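Local coordinates for protection of telomeres protein 1 (Schizosaccharomyces pombe, PDB 5USB), which binds single-stranded telomeric DNA (consensus 5'-GGTTAC-3') through OB-fold domains, of which this chain is one, protecting the 3' overhang and regulating telomerase, at residues F17-I22 with L33-Y38; E40-P46 with G61-I65; M89-R93 with E103-H107. The protein carries 1 engineered substitution. One frame throughout, in Å; residues are numbered along the deposited sequence. Where two conformers were deposited one is given.

Contact 1: residues F17-I22 with L33-Y38; sequences FYAQVI and LYVTDY
Gln20 O receives two hydrogens from the opposing strand: the amide of Thr36, with Thr36 N 3.0 Å from Gln20 O, and the CA-H of Val35, whose CA lies 3.2 Å from the same oxygen. The return bond from Gln20 N to Thr36 O is shorter, 2.8 Å, and nearly straight, with 169° at the hydrogen, which makes these two residues a hydrogen-bonded antiparallel pair. Ile22 N to Tyr34 O, also 2.8 Å, continues the ladder past the non-hydrogen-bonded pair Val21 and Val35.

On the face carrying those valines the two branches of Val35 divide the work. CG2 lies 4.1 Å from Phe17 CE1 and also beside the small methyl of Ala19, whose CB comes within 3.8 Å of Val35 CB, while CG1 turns to Val21 CG2. Compact aliphatic residues suit this buried layer.

On the face of Gln20 and Thr36, threonine uses both its branches. With OG1 opposite the backbone N (chi1 -174°), the hydroxyl accepts from Tyr38 N at 2.9 Å, an ST turn that bends the chain as the strand ends, and it also bonds Phe63 O. Thr36 CG2 then meets the Ile22 side chain, 3.7 Å from CG1, and covers one face of the Tyr38 ring near its rim; Tyr38 also packs against helix 129-138. The extended Gln20 brings OE1 to the edge of that ring, where a water joins it to Tyr38 OH; NE2 turns to Gly84 O. Another water bridges Tyr18 O and Asp37 OD2, an oxygen that also accepts from Leu6 N.

The strand directions differ by 124°, far from flat antiparallel pairing, as in the strongly coiled first hairpin of an OB-fold barrel.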
# COMPACT_ATOMS: atom_id res chain seq x y z
N PHE A 17 -3.04 1.84 8.24
CA PHE A 17 -3.61 2.84 7.34
C PHE A 17 -4.68 2.22 6.46
O PHE A 17 -4.72 1.00 6.25
CB PHE A 17 -2.52 3.50 6.47
CG PHE A 17 -1.66 2.53 5.72
CD1 PHE A 17 -2.05 2.06 4.48
CD2 PHE A 17 -0.44 2.15 6.23
CE1 PHE A 17 -1.26 1.17 3.79
CE2 PHE A 17 0.38 1.26 5.53
CZ PHE A 17 -0.05 0.78 4.30
N TYR A 18 -5.52 3.08 5.92
CA TYR A 18 -6.48 2.78 4.87
C TYR A 18 -5.89 3.25 3.55
O TYR A 18 -5.25 4.30 3.49
CB TYR A 18 -7.81 3.51 5.13
CG TYR A 18 -8.60 2.97 6.30
CD1 TYR A 18 -9.56 2.02 6.07
CD2 TYR A 18 -8.41 3.44 7.59
CE1 TYR A 18 -10.30 1.51 7.11
CE2 TYR A 18 -9.14 2.94 8.64
CZ TYR A 18 -10.08 1.99 8.40
OH TYR A 18 -10.84 1.46 9.45
N ALA A 19 -6.15 2.51 2.48
CA ALA A 19 -5.60 2.90 1.19
C ALA A 19 -6.40 2.26 0.07
O ALA A 19 -7.15 1.30 0.27
CB ALA A 19 -4.14 2.49 1.08
N GLN A 20 -6.23 2.81 -1.12
CA GLN A 20 -6.77 2.24 -2.34
C GLN A 20 -5.66 1.56 -3.14
O GLN A 20 -4.55 2.08 -3.24
CB GLN A 20 -7.45 3.31 -3.20
CG GLN A 20 -8.23 2.66 -4.33
CD GLN A 20 -9.11 3.61 -5.09
OE1 GLN A 20 -8.81 4.80 -5.22
NE2 GLN A 20 -10.17 3.07 -5.70
N VAL A 21 -5.97 0.38 -3.65
CA VAL A 21 -5.02 -0.41 -4.42
C VAL A 21 -4.98 0.12 -5.85
O VAL A 21 -6.00 0.11 -6.56
CB VAL A 21 -5.36 -1.90 -4.39
CG1 VAL A 21 -4.38 -2.67 -5.25
CG2 VAL A 21 -5.36 -2.41 -3.00
N ILE A 22 -3.79 0.50 -6.29
CA ILE A 22 -3.60 1.00 -7.64
C ILE A 22 -3.13 -0.10 -8.58
O ILE A 22 -3.59 -0.18 -9.72
CB ILE A 22 -2.60 2.18 -7.64
CG1 ILE A 22 -3.06 3.34 -6.78
CG2 ILE A 22 -2.36 2.62 -9.08
CD1 ILE A 22 -4.42 3.89 -7.19
N LEU A 33 1.58 -5.22 -3.87
CA LEU A 33 0.53 -4.23 -3.99
C LEU A 33 1.17 -2.85 -4.05
O LEU A 33 2.19 -2.62 -3.42
CB LEU A 33 -0.43 -4.23 -2.76
CG LEU A 33 -1.18 -5.48 -2.37
CD1 LEU A 33 -1.80 -5.27 -0.98
CD2 LEU A 33 -2.23 -5.82 -3.45
N TYR A 34 0.58 -1.96 -4.82
CA TYR A 34 0.94 -0.55 -4.80
C TYR A 34 -0.31 0.19 -4.37
O TYR A 34 -1.36 0.02 -5.01
CB TYR A 34 1.38 -0.05 -6.18
CG TYR A 34 2.61 -0.77 -6.71
CD1 TYR A 34 2.55 -2.03 -7.23
CD2 TYR A 34 3.86 -0.16 -6.62
CE1 TYR A 34 3.67 -2.68 -7.67
CE2 TYR A 34 5.01 -0.82 -7.05
CZ TYR A 34 4.89 -2.07 -7.56
OH TYR A 34 6.03 -2.72 -8.00
N VAL A 35 -0.22 0.91 -3.25
CA VAL A 35 -1.40 1.53 -2.66
C VAL A 35 -1.17 3.01 -2.39
O VAL A 35 -0.04 3.48 -2.32
CB VAL A 35 -1.82 0.81 -1.38
CG1 VAL A 35 -1.92 -0.66 -1.64
CG2 VAL A 35 -0.88 1.10 -0.25
N THR A 36 -2.27 3.75 -2.30
CA THR A 36 -2.25 5.19 -2.09
C THR A 36 -3.42 5.61 -1.23
O THR A 36 -4.48 4.98 -1.26
CB THR A 36 -2.33 5.94 -3.44
OG1 THR A 36 -2.16 7.35 -3.23
CG2 THR A 36 -3.66 5.77 -4.09
N ASP A 37 -3.23 6.73 -0.49
CA ASP A 37 -4.39 7.42 0.07
C ASP A 37 -4.46 8.85 -0.45
O ASP A 37 -5.17 9.69 0.12
CB ASP A 37 -4.41 7.36 1.60
CG ASP A 37 -3.29 8.09 2.26
OD1 ASP A 37 -2.50 8.75 1.55
OD2 ASP A 37 -3.23 8.07 3.52
N TYR A 38 -3.73 9.12 -1.53
CA TYR A 38 -3.65 10.43 -2.19
C TYR A 38 -3.06 11.48 -1.27
O TYR A 38 -3.42 12.66 -1.33
CB TYR A 38 -5.03 10.81 -2.74
CG TYR A 38 -5.38 9.93 -3.91
CD1 TYR A 38 -4.84 10.22 -5.15
CD2 TYR A 38 -6.18 8.80 -3.76
CE1 TYR A 38 -5.09 9.44 -6.23
CE2 TYR A 38 -6.44 7.98 -4.87
CZ TYR A 38 -5.87 8.33 -6.09
OH TYR A 38 -6.08 7.59 -7.23
O HOH W 1 -5.28 6.81 4.66
O HOH W 2 -7.75 5.41 -7.37

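Contact 2: residues E40-P46 with G61-I65; sequences ENELFFP and GRFSI. With nucleotides of chain B.
An Asx turn and a type I beta turn, both starting at Asn41, shape one arm of the long loop joining strands 31-36 and 65-69, and the returning arm is tied to it through Arg62. Asn41 N donates to Arg62 O at 3.0 Å, almost straight. Asparagine suits the start of the turn because OD1 accepts from Leu43 N in the plane of its amide, on a lone pair, while ND2 donates to the carbonyls of Leu6 and Ile9.

The extended Arg62 side chain runs back across the turn, and NH1 bonds Phe44 O at 2.8 Å, about 16° out of the guanidinium plane. Glu42 O lies over one face of that group and Pro46 CD over the other. Such a loop borders the nucleic-acid groove of this OB-fold: Phe45, its CG opposite the backbone N (chi1 -176°), lays its ring on the base of DA5 of chain B, with CD1 3.4 Å from N7. Phe44 points inward instead. Asn41 CB covers the middle of one face of its ring, and Ile65 CB sits over the other in a CH-pi contact, 4.0 Å from the centroid. Glu40 CB rests likewise over Phe63, while a water joins Glu40 OE2 to Arg62 N.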
# COMPACT_ATOMS: atom_id res chain seq x y z
N GLU A 40 0.99 12.71 -0.05
CA GLU A 40 2.36 12.63 -0.55
C GLU A 40 3.35 12.32 0.56
O GLU A 40 3.20 12.82 1.67
CB GLU A 40 2.71 13.97 -1.19
CG GLU A 40 3.97 14.05 -1.93
CD GLU A 40 4.10 15.40 -2.59
OE1 GLU A 40 3.23 16.27 -2.33
OE2 GLU A 40 5.03 15.57 -3.38
N ASN A 41 4.32 11.46 0.26
CA ASN A 41 5.39 11.14 1.19
C ASN A 41 6.73 11.29 0.50
O ASN A 41 6.96 10.68 -0.54
CB ASN A 41 5.24 9.71 1.71
CG ASN A 41 6.16 9.41 2.87
OD1 ASN A 41 7.37 9.55 2.78
ND2 ASN A 41 5.58 8.95 3.95
N GLU A 42 7.64 12.07 1.11
CA GLU A 42 8.88 12.39 0.44
C GLU A 42 9.78 11.19 0.18
O GLU A 42 10.72 11.33 -0.61
CB GLU A 42 9.64 13.47 1.24
CG GLU A 42 10.15 13.01 2.58
CD GLU A 42 11.00 14.08 3.27
OE1 GLU A 42 10.84 15.27 2.93
OE2 GLU A 42 11.84 13.72 4.13
N LEU A 43 9.53 10.02 0.80
CA LEU A 43 10.33 8.83 0.57
C LEU A 43 9.65 7.81 -0.36
O LEU A 43 10.23 6.77 -0.65
CB LEU A 43 10.68 8.14 1.88
CG LEU A 43 11.44 9.00 2.89
CD1 LEU A 43 11.61 8.23 4.14
CD2 LEU A 43 12.78 9.35 2.30
N PHE A 44 8.46 8.12 -0.87
CA PHE A 44 7.86 7.26 -1.89
C PHE A 44 8.56 7.48 -3.23
O PHE A 44 9.16 8.53 -3.50
CB PHE A 44 6.36 7.56 -2.02
CG PHE A 44 5.50 7.19 -0.82
CD1 PHE A 44 5.99 6.47 0.26
CD2 PHE A 44 4.17 7.56 -0.79
CE1 PHE A 44 5.17 6.12 1.32
CE2 PHE A 44 3.35 7.19 0.27
CZ PHE A 44 3.87 6.50 1.35
N PHE A 45 8.46 6.49 -4.11
CA PHE A 45 9.07 6.62 -5.42
C PHE A 45 8.30 7.62 -6.27
O PHE A 45 7.06 7.61 -6.29
CB PHE A 45 9.08 5.26 -6.11
CG PHE A 45 9.78 5.27 -7.45
CD1 PHE A 45 11.16 5.14 -7.51
CD2 PHE A 45 9.09 5.45 -8.63
CE1 PHE A 45 11.82 5.19 -8.73
CE2 PHE A 45 9.74 5.48 -9.83
CZ PHE A 45 11.10 5.37 -9.89
N PRO A 46 8.98 8.50 -7.01
CA PRO A 46 8.24 9.42 -7.87
C PRO A 46 7.81 8.77 -9.17
O PRO A 46 8.63 8.54 -10.07
CB PRO A 46 9.24 10.56 -8.11
CG PRO A 46 10.58 9.92 -7.97
CD PRO A 46 10.42 8.81 -6.98
N GLY A 61 4.17 11.20 -9.24
CA GLY A 61 4.94 11.69 -8.13
C GLY A 61 4.89 10.72 -6.96
O GLY A 61 4.61 9.55 -7.16
N ARG A 62 5.25 11.23 -5.77
CA ARG A 62 5.52 10.42 -4.58
C ARG A 62 4.25 10.20 -3.76
O ARG A 62 4.15 10.62 -2.61
CB ARG A 62 6.61 11.05 -3.73
CG ARG A 62 7.88 11.37 -4.46
CD ARG A 62 8.92 11.79 -3.46
NE ARG A 62 10.20 12.29 -3.98
CZ ARG A 62 11.33 11.59 -4.00
NH1 ARG A 62 11.33 10.31 -3.62
NH2 ARG A 62 12.46 12.18 -4.40
N PHE A 63 3.29 9.48 -4.36
CA PHE A 63 1.96 9.31 -3.77
C PHE A 63 1.55 7.87 -3.51
O PHE A 63 0.46 7.66 -2.99
CB PHE A 63 0.89 9.96 -4.68
CG PHE A 63 0.78 11.47 -4.50
CD1 PHE A 63 1.64 12.34 -5.16
CD2 PHE A 63 -0.20 12.00 -3.69
CE1 PHE A 63 1.52 13.70 -4.96
CE2 PHE A 63 -0.32 13.35 -3.52
CZ PHE A 63 0.53 14.18 -4.14
N SER A 64 2.38 6.88 -3.83
CA SER A 64 2.02 5.48 -3.63
C SER A 64 3.18 4.73 -2.99
O SER A 64 4.35 5.08 -3.17
CB SER A 64 1.65 4.81 -4.97
OG SER A 64 0.62 5.55 -5.57
N ILE A 65 2.86 3.67 -2.26
CA ILE A 65 3.85 2.83 -1.59
C ILE A 65 3.69 1.39 -2.05
O ILE A 65 2.57 0.90 -2.22
CB ILE A 65 3.76 2.93 -0.05
CG1 ILE A 65 4.97 2.22 0.57
CG2 ILE A 65 2.44 2.37 0.51
CD1 ILE A 65 5.15 2.49 2.04
P DA B 5 12.20 0.57 -12.45
OP1 DA B 5 12.46 -0.15 -13.68
OP2 DA B 5 12.96 1.73 -12.07
O5' DA B 5 10.68 1.00 -12.48
C5' DA B 5 9.68 0.08 -12.87
C4' DA B 5 8.34 0.61 -12.45
O4' DA B 5 8.25 0.56 -11.02
C3' DA B 5 8.10 2.07 -12.83
O3' DA B 5 6.73 2.28 -13.16
C2' DA B 5 8.54 2.81 -11.58
C1' DA B 5 8.16 1.85 -10.47
N9 DA B 5 9.03 1.88 -9.30
C8 DA B 5 10.40 1.84 -9.30
N7 DA B 5 10.92 1.83 -8.10
C5 DA B 5 9.82 1.80 -7.26
C6 DA B 5 9.70 1.76 -5.87
N6 DA B 5 10.74 1.73 -5.04
N1 DA B 5 8.45 1.76 -5.35
C2 DA B 5 7.41 1.80 -6.18
N3 DA B 5 7.40 1.82 -7.50
C4 DA B 5 8.65 1.82 -7.99
O HOH W 3 5.42 14.14 -5.63
O HOH W 4 4.57 6.69 -5.79
O HOH W 5 6.75 4.27 -3.75

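Contact 3: residues M89-R93 with E103-H107; sequences MKNVR and ECILH. With nucleotides of chain B.
Val92 presses its whole branched side chain against strand 103-106. From CB, which lies 3.7 Å from Cys104 SG in one of the two modelled conformers of that cysteine, the path divides. CG2 reaches the same sulfur at 3.5 Å. CG1, set opposite the carbonyl carbon (chi1 -64°), instead packs against the fork of Leu106, with CD1 nearest at 3.8 Å and CG and CD2 only slightly farther. Met89 closes the group from one side: its chain bends at the last torsion, so that CE touches both Leu106 CD1 and the sulfur. These contacts are purely apolar, and flexible methionine and branched aliphatic residues fit such a buried layer, which Ile118 and Phe17 extend.

One backbone bond fixes the register. Ile105 N donates to Arg93 O at 3.0 Å, and Cys104 CA-H approaches the same oxygen. Before this pair the chain turns a corner at Asn91, whose left-handed backbone angles suit asparagine; Asn91 and Val92 both face Cys15 in a G1 beta bulge.

Strand 103-106 sends Cys104 and Leu106 to the core, Glu103 and Ile105 to the nucleic acid. Glu103 OE1 accepts from N1 of DG2 of chain B at 3.2 Å, with a weak second bond from N2 of that base; OE2 takes another weak share of N1. A carboxylate suits the two-donor edge of guanine. Just past the strand, His107 ND1 donates to O6 of G1 of chain B at 3.2 Å, in addition to a weak bond to N7, while Ile105 CG2 lies over one face of the imidazole and Trp70 meets it with a nearly parallel ring.

A hairpin that closes the barrel and offers one face to the bases is how OB folds such as this one bind single-stranded nucleic acid.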
# COMPACT_ATOMS: atom_id res chain seq x y z
N MET A 89 -4.65 -1.89 6.27
CA MET A 89 -3.44 -2.60 6.65
C MET A 89 -3.15 -2.22 8.10
O MET A 89 -3.13 -1.04 8.43
CB MET A 89 -2.30 -2.20 5.70
CG MET A 89 -2.73 -2.61 4.24
SD MET A 89 -1.55 -2.45 2.91
CE MET A 89 -0.30 -3.48 3.58
N LYS A 90 -2.97 -3.22 8.95
CA LYS A 90 -2.84 -3.01 10.38
C LYS A 90 -1.52 -3.58 10.85
O LYS A 90 -1.16 -4.71 10.52
CB LYS A 90 -4.01 -3.66 11.13
CG LYS A 90 -5.29 -2.93 10.96
CD LYS A 90 -6.45 -3.61 11.65
CE LYS A 90 -7.75 -2.94 11.31
NZ LYS A 90 -8.93 -3.81 11.64
N ASN A 91 -0.74 -2.74 11.54
CA ASN A 91 0.48 -3.13 12.21
C ASN A 91 1.52 -3.69 11.25
O ASN A 91 2.31 -4.57 11.59
CB ASN A 91 0.17 -4.13 13.34
CG ASN A 91 -0.80 -3.57 14.32
OD1 ASN A 91 -0.63 -2.44 14.78
ND2 ASN A 91 -1.89 -4.29 14.58
N VAL A 92 1.57 -3.12 10.07
CA VAL A 92 2.56 -3.51 9.08
C VAL A 92 3.82 -2.70 9.29
O VAL A 92 3.83 -1.64 9.91
CB VAL A 92 1.99 -3.36 7.66
CG1 VAL A 92 0.83 -4.30 7.46
CG2 VAL A 92 1.58 -1.92 7.38
N ARG A 93 4.91 -3.29 8.84
CA ARG A 93 6.25 -2.80 9.03
C ARG A 93 6.71 -2.04 7.80
O ARG A 93 6.38 -2.41 6.67
CB ARG A 93 7.14 -4.01 9.28
CG ARG A 93 8.49 -3.71 9.67
CD ARG A 93 8.55 -3.22 11.08
NE ARG A 93 9.86 -2.65 11.20
CZ ARG A 93 10.33 -1.93 12.20
NH1 ARG A 93 9.58 -1.64 13.28
NH2 ARG A 93 11.57 -1.49 12.07
N GLU A 103 9.12 1.31 1.66
CA GLU A 103 8.26 0.23 1.24
C GLU A 103 7.67 -0.42 2.48
O GLU A 103 8.13 -0.21 3.60
CB GLU A 103 9.01 -0.79 0.36
CG GLU A 103 10.26 -1.35 1.00
CD GLU A 103 10.97 -2.39 0.13
OE1 GLU A 103 10.46 -2.73 -0.95
OE2 GLU A 103 12.05 -2.85 0.56
N CYS A 104 6.60 -1.16 2.26
CA CYS A 104 5.91 -1.89 3.31
C CYS A 104 6.10 -3.39 3.09
O CYS A 104 6.03 -3.87 1.96
CB CYS A 104 4.43 -1.49 3.30
SG CYS A 104 3.34 -2.38 4.36
N ILE A 105 6.31 -4.11 4.19
CA ILE A 105 6.66 -5.52 4.15
C ILE A 105 5.73 -6.28 5.06
O ILE A 105 5.48 -5.87 6.20
CB ILE A 105 8.12 -5.74 4.58
CG1 ILE A 105 9.07 -5.00 3.63
CG2 ILE A 105 8.40 -7.20 4.62
CD1 ILE A 105 8.99 -5.41 2.20
N LEU A 106 5.20 -7.41 4.56
CA LEU A 106 4.47 -8.37 5.39
C LEU A 106 5.19 -9.72 5.29
O LEU A 106 5.02 -10.48 4.34
CB LEU A 106 3.00 -8.45 5.00
CG LEU A 106 2.10 -7.30 5.37
CD1 LEU A 106 2.33 -6.11 4.46
CD2 LEU A 106 0.67 -7.70 5.33
N HIS A 107 6.04 -9.98 6.28
CA HIS A 107 6.79 -11.22 6.35
C HIS A 107 5.90 -12.33 6.90
O HIS A 107 5.02 -12.10 7.71
CB HIS A 107 8.01 -11.05 7.27
CG HIS A 107 9.11 -10.20 6.69
ND1 HIS A 107 9.92 -10.63 5.66
CD2 HIS A 107 9.58 -8.98 7.06
CE1 HIS A 107 10.81 -9.69 5.39
NE2 HIS A 107 10.63 -8.68 6.23
O5' G B 1 16.79 -11.76 3.60
C5' G B 1 15.53 -11.77 2.93
C4' G B 1 15.56 -12.84 1.87
O4' G B 1 14.60 -13.87 2.18
C3' G B 1 15.20 -12.40 0.47
O3' G B 1 15.83 -13.33 -0.34
C2' G B 1 13.67 -12.55 0.44
O2' G B 1 12.95 -12.88 -0.72
C1' G B 1 13.43 -13.68 1.42
N9 G B 1 12.37 -13.34 2.35
C8 G B 1 12.32 -12.27 3.21
N7 G B 1 11.27 -12.28 3.98
C5 G B 1 10.60 -13.44 3.63
C6 G B 1 9.39 -13.98 4.13
O6 G B 1 8.67 -13.53 5.01
N1 G B 1 9.06 -15.16 3.48
C2 G B 1 9.79 -15.75 2.48
N2 G B 1 9.30 -16.88 1.97
N3 G B 1 10.92 -15.25 2.01
C4 G B 1 11.26 -14.10 2.63
P DG B 2 16.96 -12.88 -1.31
OP1 DG B 2 17.52 -14.10 -1.92
OP2 DG B 2 17.82 -11.91 -0.62
O5' DG B 2 16.16 -12.11 -2.45
C5' DG B 2 15.24 -12.81 -3.28
C4' DG B 2 14.39 -11.80 -4.02
O4' DG B 2 13.29 -11.35 -3.21
C3' DG B 2 15.12 -10.53 -4.40
O3' DG B 2 15.83 -10.82 -5.58
C2' DG B 2 13.96 -9.57 -4.61
C1' DG B 2 12.96 -10.00 -3.56
N9 DG B 2 12.98 -9.21 -2.34
C8 DG B 2 13.56 -9.60 -1.16
N7 DG B 2 13.44 -8.72 -0.21
C5 DG B 2 12.78 -7.66 -0.81
C6 DG B 2 12.38 -6.42 -0.28
O6 DG B 2 12.52 -6.00 0.87
N1 DG B 2 11.75 -5.63 -1.24
C2 DG B 2 11.50 -6.02 -2.53
N2 DG B 2 10.86 -5.13 -3.29
N3 DG B 2 11.87 -7.18 -3.04
C4 DG B 2 12.49 -7.95 -2.13

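In the fold
Reading from the N terminus, contact 1 comes first, closing the short hairpin between strands 14-26 and 31-36. Contact 2 then draws together the two arms of the long loop that leads to strand 65-69. Contact 3 follows, closing the hairpin of strands 92-96 and 102-106. The three are in series, with none nested or crossing. Space brings them together: Val35 O of contact 1 bonds Ile65 N of contact 2 and Thr36 packs on Ser64, Phe17 N bonds Met89 O of contact 3, and Ile65 CD1 packs on the backbone of Glu103 and Cys104. The barrel wall, its groove-side loop and the strand facing the nucleic acid thus form one unit.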